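Local coordinates for protein Myo-inositol phosphohydrolase (Mitsuokella multacida, PDB 4WU3) that probably acts as a phytase that hydrolyses phosphate groups from myo-inositol hexakisphosphate, and here holds inositol tetrakisphosphate in its pocket, at residues Y340-D345 / N432-Y437; R422-G427 / L439-N444. The protein carries 2 engineered substitutions. One frame throughout, in Å; residues are numbered along the deposited sequence.

Contact 1. Residues Y340-D345 / N432-Y437; sequences YIWRLD and NAVSWY. With 4IP (inositol-(1,3,4,5)-tetrakisphosphate), chain F.
Ser-435 donates its hydroxyl to Asp-345, OG lying 2.9 Å from OD1 on the syn side and somewhat out of the carboxylate plane. A serine suits this place because so short a side chain keeps its hydroxyl beside the carboxylate and still accepts from a water that takes a hydrogen bond from Arg-343 NH1. Arg-422 and Gln-541 also hold Asp-345. Arg-343, with CG anti to the backbone N (chi1 171°) and the chain extended to NE, delivers its guanidinium to the inositol phosphate. The P3 phosphate meets the guanidinium edge in its plane: Arg-343 NH2 lies 2.6 Å from O6P and Arg-343 NH1 3.2 Å from O5P, while the NH1 bond to O6P is weak. The long, charged arginine thus spans from the sheet to the ligand.

Backbone bonds join the strands, among them Arg-343 N to Ser-435 O at 2.9 Å and Tyr-437 N to Ile-341 O at 2.8 Å. Tyr-437 flanks the arginine, Tyr-437 CE1 being 3.6 Å from Arg-343 NH1 with ring and guanidinium planes 81° apart. Tyr-340 runs alongside it and brings OH to the edge of the Tyr-437 ring.

On the sheet face carrying Val-434, Trp-436 sets its edge against the face of Trp-342, with planes 56° apart and CE3 of Trp-436 3.6 Å from CE2 of Trp-342. One face of the Trp-436 indole also covers the Tyr-340 to Ile-341 peptide. Val-434 CG2 extends this apolar layer, touching Trp-342 CE3 at 3.9 Å; broad rings and a branched residue suit a face packed against helix 449-463.

Tyr-340 and Ile-341 together oppose Tyr-437, a classic beta bulge at the end of an antiparallel strand pair whose Arg-343 and Tyr-437 face borders the inositol-phosphate pocket.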
loop_
_atom_site.group_PDB
_atom_site.type_symbol
_atom_site.label_atom_id
_atom_site.label_comp_id
_atom_site.label_asym_id
_atom_site.label_seq_id
_atom_site.Cartn_x
_atom_site.Cartn_y
_atom_site.Cartn_z
ATOM N N TYR A 340 0.802 -28.241 6.468
ATOM C CA TYR A 340 0.413 -27.998 7.847
ATOM C C TYR A 340 -0.681 -28.964 8.342
ATOM O O TYR A 340 -1.141 -28.850 9.481
ATOM C CB TYR A 340 -0.078 -26.561 7.979
ATOM C CG TYR A 340 -1.201 -26.280 7.016
ATOM C CD1 TYR A 340 -2.492 -26.670 7.318
ATOM C CD2 TYR A 340 -0.970 -25.663 5.795
ATOM C CE1 TYR A 340 -3.537 -26.439 6.446
ATOM C CE2 TYR A 340 -2.016 -25.422 4.910
ATOM C CZ TYR A 340 -3.300 -25.818 5.248
ATOM O OH TYR A 340 -4.378 -25.605 4.413
ATOM N N ILE A 341 -1.097 -29.906 7.500
ATOM C CA ILE A 341 -2.116 -30.877 7.900
ATOM C C ILE A 341 -2.018 -32.173 7.106
ATOM O O ILE A 341 -1.608 -32.177 5.944
ATOM C CB ILE A 341 -3.538 -30.288 7.726
ATOM C CG1 ILE A 341 -4.577 -31.111 8.493
ATOM C CG2 ILE A 341 -3.914 -30.215 6.254
ATOM C CD1 ILE A 341 -5.966 -30.510 8.495
ATOM N N TRP A 342 -2.404 -33.274 7.738
ATOM C CA TRP A 342 -2.550 -34.526 7.020
ATOM C C TRP A 342 -3.944 -34.578 6.404
ATOM O O TRP A 342 -4.964 -34.636 7.088
ATOM C CB TRP A 342 -2.309 -35.731 7.927
ATOM C CG TRP A 342 -0.862 -35.961 8.245
ATOM C CD1 TRP A 342 -0.252 -35.754 9.442
ATOM C CD2 TRP A 342 0.158 -36.438 7.350
ATOM N NE1 TRP A 342 1.092 -36.067 9.356
ATOM C CE2 TRP A 342 1.365 -36.493 8.082
ATOM C CE3 TRP A 342 0.168 -36.817 6.002
ATOM C CZ2 TRP A 342 2.566 -36.912 7.512
ATOM C CZ3 TRP A 342 1.361 -37.225 5.435
ATOM C CH2 TRP A 342 2.543 -37.282 6.192
ATOM N N ARG A 343 -3.966 -34.524 5.085
ATOM C CA ARG A 343 -5.184 -34.589 4.326
ATOM C C ARG A 343 -5.523 -36.042 4.061
ATOM O O ARG A 343 -4.651 -36.839 3.726
ATOM C CB ARG A 343 -4.963 -33.878 3.001
ATOM C CG ARG A 343 -6.082 -34.042 1.992
ATOM C CD ARG A 343 -5.710 -33.360 0.684
ATOM N NE ARG A 343 -6.877 -33.075 -0.144
ATOM C CZ ARG A 343 -6.825 -32.466 -1.329
ATOM N NH1 ARG A 343 -5.664 -32.074 -1.835
ATOM N NH2 ARG A 343 -7.939 -32.251 -2.015
ATOM N N LEU A 344 -6.796 -36.376 4.211
ATOM C CA LEU A 344 -7.315 -37.659 3.775
ATOM C C LEU A 344 -7.636 -37.611 2.285
ATOM O O LEU A 344 -8.659 -37.069 1.892
ATOM C CB LEU A 344 -8.581 -37.988 4.564
ATOM C CG LEU A 344 -9.385 -39.208 4.116
ATOM C CD1 LEU A 344 -8.531 -40.466 4.159
ATOM C CD2 LEU A 344 -10.601 -39.339 5.021
ATOM N N ASP A 345 -6.762 -38.179 1.458
ATOM C CA ASP A 345 -6.942 -38.161 0.005
ATOM C C ASP A 345 -8.065 -39.094 -0.395
ATOM O O ASP A 345 -8.920 -38.748 -1.202
ATOM C CB ASP A 345 -5.661 -38.599 -0.714
ATOM C CG ASP A 345 -4.567 -37.543 -0.666
ATOM O OD1 ASP A 345 -4.897 -36.358 -0.482
ATOM O OD2 ASP A 345 -3.380 -37.898 -0.819
ATOM N N ASN A 432 -5.535 -45.947 4.599
ATOM C CA ASN A 432 -6.053 -44.750 3.922
ATOM C C ASN A 432 -4.936 -43.960 3.259
ATOM O O ASN A 432 -3.864 -43.801 3.830
ATOM C CB ASN A 432 -6.754 -43.817 4.914
ATOM C CG ASN A 432 -7.854 -44.499 5.691
ATOM O OD1 ASN A 432 -8.798 -45.044 5.128
ATOM N ND2 ASN A 432 -7.736 -44.467 7.008
ATOM N N ALA A 433 -5.204 -43.453 2.060
ATOM C CA ALA A 433 -4.277 -42.569 1.351
ATOM C C ALA A 433 -4.296 -41.188 2.006
ATOM O O ALA A 433 -5.360 -40.590 2.170
ATOM C CB ALA A 433 -4.691 -42.454 -0.110
ATOM N N VAL A 434 -3.122 -40.688 2.372
ATOM C CA VAL A 434 -2.998 -39.387 2.998
ATOM C C VAL A 434 -1.887 -38.599 2.327
ATOM O O VAL A 434 -1.043 -39.171 1.638
ATOM C CB VAL A 434 -2.687 -39.511 4.503
ATOM C CG1 VAL A 434 -3.782 -40.286 5.219
ATOM C CG2 VAL A 434 -1.348 -40.186 4.719
ATOM N N SER A 435 -1.904 -37.283 2.529
ATOM C CA SER A 435 -0.857 -36.399 2.022
ATOM C C SER A 435 -0.600 -35.231 2.968
ATOM O O SER A 435 -1.465 -34.836 3.747
ATOM C CB SER A 435 -1.199 -35.890 0.614
ATOM O OG SER A 435 -2.434 -35.205 0.598
ATOM N N TRP A 436 0.606 -34.686 2.921
ATOM C CA TRP A 436 0.948 -33.559 3.770
ATOM C C TRP A 436 0.604 -32.291 3.001
ATOM O O TRP A 436 1.322 -31.884 2.097
ATOM C CB TRP A 436 2.422 -33.613 4.139
ATOM C CG TRP A 436 2.869 -32.569 5.133
ATOM C CD1 TRP A 436 3.842 -31.635 4.947
ATOM C CD2 TRP A 436 2.373 -32.372 6.466
ATOM N NE1 TRP A 436 3.981 -30.867 6.070
ATOM C CE2 TRP A 436 3.091 -31.296 7.018
ATOM C CE3 TRP A 436 1.388 -32.998 7.241
ATOM C CZ2 TRP A 436 2.861 -30.829 8.315
ATOM C CZ3 TRP A 436 1.155 -32.533 8.528
ATOM C CH2 TRP A 436 1.891 -31.458 9.051
ATOM N N TYR A 437 -0.520 -31.691 3.360
ATOM C CA TYR A 437 -1.135 -30.654 2.557
ATOM C C TYR A 437 -0.708 -29.277 2.991
ATOM O O TYR A 437 -0.916 -28.891 4.139
ATOM C CB TYR A 437 -2.661 -30.736 2.651
ATOM C CG TYR A 437 -3.374 -29.745 1.754
ATOM C CD1 TYR A 437 -3.594 -30.028 0.411
ATOM C CD2 TYR A 437 -3.809 -28.525 2.245
ATOM C CE1 TYR A 437 -4.245 -29.120 -0.416
ATOM C CE2 TYR A 437 -4.443 -27.605 1.425
ATOM C CZ TYR A 437 -4.659 -27.908 0.098
ATOM O OH TYR A 437 -5.294 -26.996 -0.705
HETATM C C1 4IP F . -5.903 -31.668 -9.500
HETATM O O1 4IP F . -5.719 -32.919 -10.162
HETATM C C2 4IP F . -6.261 -31.896 -8.037
HETATM O O2 4IP F . -7.403 -32.738 -7.954
HETATM C C3 4IP F . -6.591 -30.589 -7.329
HETATM O O3 4IP F . -6.956 -30.857 -5.973
HETATM C C4 4IP F . -7.719 -29.835 -8.028
HETATM O O4 4IP F . -7.914 -28.576 -7.373
HETATM C C5 4IP F . -7.369 -29.605 -9.493
HETATM O O5 4IP F . -8.444 -28.948 -10.168
HETATM C C6 4IP F . -7.032 -30.916 -10.203
HETATM O O6 4IP F . -6.664 -30.665 -11.561
HETATM P P1 4IP F . -4.336 -33.736 -10.114
HETATM O O1P 4IP F . -3.395 -32.926 -10.963
HETATM O O2P 4IP F . -4.722 -35.076 -10.685
HETATM O O3P 4IP F . -3.985 -33.797 -8.649
HETATM P P3 4IP F . -6.155 -30.151 -4.762
HETATM O O4P 4IP F . -5.998 -28.718 -5.214
HETATM O O5P 4IP F . -4.866 -30.936 -4.671
HETATM O O6P 4IP F . -7.065 -30.302 -3.569
HETATM P P4 4IP F . -9.367 -28.078 -6.870
HETATM O O7P 4IP F . -9.934 -29.249 -6.104
HETATM O O8P 4IP F . -9.030 -26.892 -6.001
HETATM O O9P 4IP F . -10.096 -27.750 -8.159
HETATM P P5 4IP F . -8.126 -27.841 -11.301
HETATM O OPF 4IP F . -6.789 -27.231 -10.907
HETATM O OPG 4IP F . -9.306 -26.898 -11.188
HETATM O OPH 4IP F . -8.076 -28.632 -12.588
HETATM O O HOH W 1 -2.876 -33.274 -1.409
#

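Contact 2. Residues R422-G427 / L439-N444; sequences RQETHG and LRDWGN. With 4IP (inositol-(1,3,4,5)-tetrakisphosphate), chain F.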
loop_
_atom_site.group_PDB
_atom_site.type_symbol
_atom_site.label_atom_id
_atom_site.label_comp_id
_atom_site.label_asym_id
_atom_site.label_seq_id
_atom_site.Cartn_x
_atom_site.Cartn_y
_atom_site.Cartn_z
ATOM N N ARG A 422 3.037 -37.413 -8.115
ATOM C CA ARG A 422 2.797 -36.418 -7.071
ATOM C C ARG A 422 4.059 -35.822 -6.439
ATOM O O ARG A 422 4.844 -36.534 -5.805
ATOM C CB ARG A 422 1.951 -37.045 -5.977
ATOM C CG ARG A 422 0.630 -37.604 -6.465
ATOM C CD ARG A 422 -0.175 -38.120 -5.286
ATOM N NE ARG A 422 -0.674 -37.036 -4.447
ATOM C CZ ARG A 422 -1.430 -37.216 -3.371
ATOM N NH1 ARG A 422 -1.773 -38.444 -2.986
ATOM N NH2 ARG A 422 -1.852 -36.166 -2.681
ATOM N N GLN A 423 4.238 -34.510 -6.585
ATOM C CA GLN A 423 5.371 -33.846 -5.941
ATOM C C GLN A 423 5.157 -33.786 -4.439
ATOM O O GLN A 423 6.092 -33.938 -3.656
ATOM C CB GLN A 423 5.576 -32.426 -6.462
ATOM C CG GLN A 423 6.782 -31.766 -5.803
ATOM C CD GLN A 423 7.044 -30.351 -6.271
ATOM O OE1 GLN A 423 6.168 -29.477 -6.201
ATOM N NE2 GLN A 423 8.275 -30.102 -6.719
ATOM N N GLU A 424 3.908 -33.557 -4.048
ATOM C CA GLU A 424 3.553 -33.414 -2.647
ATOM C C GLU A 424 3.812 -34.726 -1.907
ATOM O O GLU A 424 3.692 -35.819 -2.483
ATOM C CB GLU A 424 2.083 -32.998 -2.504
ATOM C CG GLU A 424 1.070 -34.023 -3.000
ATOM C CD GLU A 424 0.616 -33.790 -4.432
ATOM O OE1 GLU A 424 1.332 -33.115 -5.195
ATOM O OE2 GLU A 424 -0.464 -34.289 -4.801
ATOM N N THR A 425 4.170 -34.604 -0.638
ATOM C CA THR A 425 4.430 -35.762 0.219
ATOM C C THR A 425 3.126 -36.498 0.544
ATOM O O THR A 425 2.156 -35.880 0.948
ATOM C CB THR A 425 5.105 -35.320 1.535
ATOM O OG1 THR A 425 6.499 -35.113 1.306
ATOM C CG2 THR A 425 4.929 -36.369 2.624
ATOM N N HIS A 426 3.110 -37.813 0.344
ATOM C CA HIS A 426 1.925 -38.627 0.631
ATOM C C HIS A 426 2.331 -40.045 0.992
ATOM O O HIS A 426 3.491 -40.441 0.812
ATOM C CB HIS A 426 0.973 -38.681 -0.561
ATOM C CG HIS A 426 1.512 -39.453 -1.722
ATOM N ND1 HIS A 426 0.962 -40.645 -2.148
ATOM C CD2 HIS A 426 2.571 -39.215 -2.534
ATOM C CE1 HIS A 426 1.650 -41.098 -3.185
ATOM N NE2 HIS A 426 2.635 -40.251 -3.435
ATOM N N GLY A 427 1.353 -40.804 1.487
ATOM C CA GLY A 427 1.564 -42.189 1.874
ATOM C C GLY A 427 0.275 -42.847 2.294
ATOM O O GLY A 427 -0.799 -42.453 1.852
ATOM N N LEU A 439 -0.766 -24.975 1.497
ATOM C CA LEU A 439 -1.523 -24.079 0.633
ATOM C C LEU A 439 -1.312 -24.401 -0.845
ATOM O O LEU A 439 -0.184 -24.610 -1.293
ATOM C CB LEU A 439 -1.094 -22.641 0.915
ATOM C CG LEU A 439 -1.621 -21.562 -0.033
ATOM C CD1 LEU A 439 -3.108 -21.341 0.203
ATOM C CD2 LEU A 439 -0.830 -20.279 0.186
ATOM N N ARG A 440 -2.404 -24.413 -1.599
ATOM C CA ARG A 440 -2.397 -24.821 -3.018
ATOM C C ARG A 440 -1.843 -26.229 -3.286
ATOM O O ARG A 440 -1.507 -26.567 -4.423
ATOM C CB ARG A 440 -1.621 -23.814 -3.864
ATOM C CG ARG A 440 -2.380 -22.532 -4.147
ATOM C CD ARG A 440 -1.528 -21.584 -4.968
ATOM N NE ARG A 440 -2.109 -20.250 -5.029
ATOM C CZ ARG A 440 -1.614 -19.252 -5.752
ATOM N NH1 ARG A 440 -0.523 -19.436 -6.489
ATOM N NH2 ARG A 440 -2.225 -18.076 -5.749
ATOM N N ASP A 441 -1.767 -27.055 -2.252
ATOM C CA ASP A 441 -1.118 -28.367 -2.351
ATOM C C ASP A 441 0.344 -28.284 -2.843
ATOM O O ASP A 441 0.826 -29.165 -3.559
ATOM C CB ASP A 441 -1.938 -29.307 -3.249
ATOM C CG ASP A 441 -1.545 -30.775 -3.067
ATOM O OD1 ASP A 441 -0.992 -31.107 -1.999
ATOM O OD2 ASP A 441 -1.769 -31.589 -3.993
ATOM N N TRP A 442 1.053 -27.233 -2.443
ATOM C CA TRP A 442 2.437 -27.035 -2.873
ATOM C C TRP A 442 3.436 -27.298 -1.741
ATOM O O TRP A 442 4.463 -26.623 -1.622
ATOM C CB TRP A 442 2.641 -25.624 -3.436
ATOM C CG TRP A 442 2.025 -25.418 -4.785
ATOM C CD1 TRP A 442 1.430 -26.366 -5.567
ATOM C CD2 TRP A 442 1.972 -24.197 -5.529
ATOM N NE1 TRP A 442 0.987 -25.807 -6.740
ATOM C CE2 TRP A 442 1.314 -24.477 -6.747
ATOM C CE3 TRP A 442 2.399 -22.891 -5.278
ATOM C CZ2 TRP A 442 1.081 -23.503 -7.713
ATOM C CZ3 TRP A 442 2.170 -21.920 -6.240
ATOM C CH2 TRP A 442 1.511 -22.234 -7.443
ATOM N N GLY A 443 3.140 -28.311 -0.934
ATOM C CA GLY A 443 4.007 -28.704 0.171
ATOM C C GLY A 443 5.468 -28.919 -0.181
ATOM O O GLY A 443 6.335 -28.715 0.657
ATOM N N ASN A 444 5.751 -29.352 -1.401
ATOM C CA ASN A 444 7.127 -29.634 -1.811
ATOM C C ASN A 444 7.579 -28.803 -3.004
ATOM O O ASN A 444 8.449 -29.226 -3.778
ATOM C CB ASN A 444 7.291 -31.115 -2.121
ATOM C CG ASN A 444 7.326 -31.958 -0.875
ATOM O OD1 ASN A 444 7.767 -31.500 0.171
ATOM N ND2 ASN A 444 6.835 -33.191 -0.971
HETATM C C1 4IP F . -5.903 -31.668 -9.500
HETATM O O1 4IP F . -5.719 -32.919 -10.162
HETATM C C2 4IP F . -6.261 -31.896 -8.037
HETATM O O2 4IP F . -7.403 -32.738 -7.954
HETATM C C3 4IP F . -6.591 -30.589 -7.329
HETATM O O3 4IP F . -6.956 -30.857 -5.973
HETATM C C4 4IP F . -7.719 -29.835 -8.028
HETATM O O4 4IP F . -7.914 -28.576 -7.373
HETATM C C5 4IP F . -7.369 -29.605 -9.493
HETATM O O5 4IP F . -8.444 -28.948 -10.168
HETATM C C6 4IP F . -7.032 -30.916 -10.203
HETATM O O6 4IP F . -6.664 -30.665 -11.561
HETATM P P1 4IP F . -4.336 -33.736 -10.114
HETATM O O1P 4IP F . -3.395 -32.926 -10.963
HETATM O O2P 4IP F . -4.722 -35.076 -10.685
HETATM O O3P 4IP F . -3.985 -33.797 -8.649
HETATM P P3 4IP F . -6.155 -30.151 -4.762
HETATM O O4P 4IP F . -5.998 -28.718 -5.214
HETATM O O5P 4IP F . -4.866 -30.936 -4.671
HETATM O O6P 4IP F . -7.065 -30.302 -3.569
HETATM P P4 4IP F . -9.367 -28.078 -6.870
HETATM O O7P 4IP F . -9.934 -29.249 -6.104
HETATM O O8P 4IP F . -9.030 -26.892 -6.001
HETATM O O9P 4IP F . -10.096 -27.750 -8.159
HETATM P P5 4IP F . -8.126 -27.841 -11.301
HETATM O OPF 4IP F . -6.789 -27.231 -10.907
HETATM O OPG 4IP F . -9.306 -26.898 -11.188
HETATM O OPH 4IP F . -8.076 -28.632 -12.588
HETATM O O HOH W 2 4.566 -29.762 -3.929
HETATM O O HOH W 3 2.363 -30.530 -5.433
#
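Asn-444 binds the bend at Gln-423 to Thr-425, joining the loop that follows a beta hairpin (strands 426-429 and 432-438) to the chain that leads into it. Among the hydrogen bonds, two from one amide nitrogen dominate: ND2 reaches Gln-423 O at 2.9 Å and Thr-425 OG1 at 3.0 Å. Both acceptors lie within a few degrees of the amide plane and both bonds are almost straight (169° and 170°), so each N-H has its own partner and the amide is kept from turning. Asparagine fits, since its two N-H groups diverge toward a carbonyl and a hydroxyl; its OD1 is bound by Lys-447, and Thr-425 OG1 is also bonded to Asp-455.

Water adds a second tier. One molecule accepts from Asn-444 N and donates to Gln-423 OE1, an oxygen also held by Thr-510. Another donates to both Glu-424 OE1 and Asp-441 O.

The charged interactions centre on Glu-424. Arg-422 grips OE2 side-on with NE, at 2.8 Å, and with NH2, at 3.2 Å, while OE1 pairs with Arg-546 of the phosphate-binding loop. With CG lodged between the backbone N and carbonyl carbon (chi1 64°) and a bend at the next bond, the carboxylate turns toward Asp-441. With the carboxylate cut back to an alanine, NE of Arg-422 and NH1 of Arg-546 would probably lose their partner, leaving both guanidinium groups less firmly oriented, though Asp-345 and Glu-395 still hold Arg-422 and the ligand Arg-546.

Packing is modest: Gln-423 CG touches Asn-444 CB at 3.8 Å, and CB of Glu-424 lies beside Asp-441 OD1. OD2 of Asp-441 and OE2 of Glu-424, 3.1 Å apart, are two acceptors not bonded together, a crowding of negative charge that Arg-422 and Arg-546 probably offset; Asp-441 OD2 lies 3.2 Å from ligand O5P.

How the contacts relate
From the N terminus, strand 342-346 comes first, and contact 1 closes a loop of 86 intervening residues when 432-437 returns to pair with it. Within that loop the chain builds much of the mixed five-stranded core sheet, including strand 416-422, and then passes through 422-427. Contact 2 begins there and closes a much shorter loop, 11 residues across the hairpin, when 439-444 folds back. Because 422-427 falls inside the loop of contact 1 and 439-444 beyond it, the two contacts cross. Strands 426-429 and 432-438 are neighbours in one sheet, with Trp-436 N 2.8 Å from Thr-425 O. Together the contacts tie that sheet, the core sheet and the approach to helix 449-463 around one inositol phosphate.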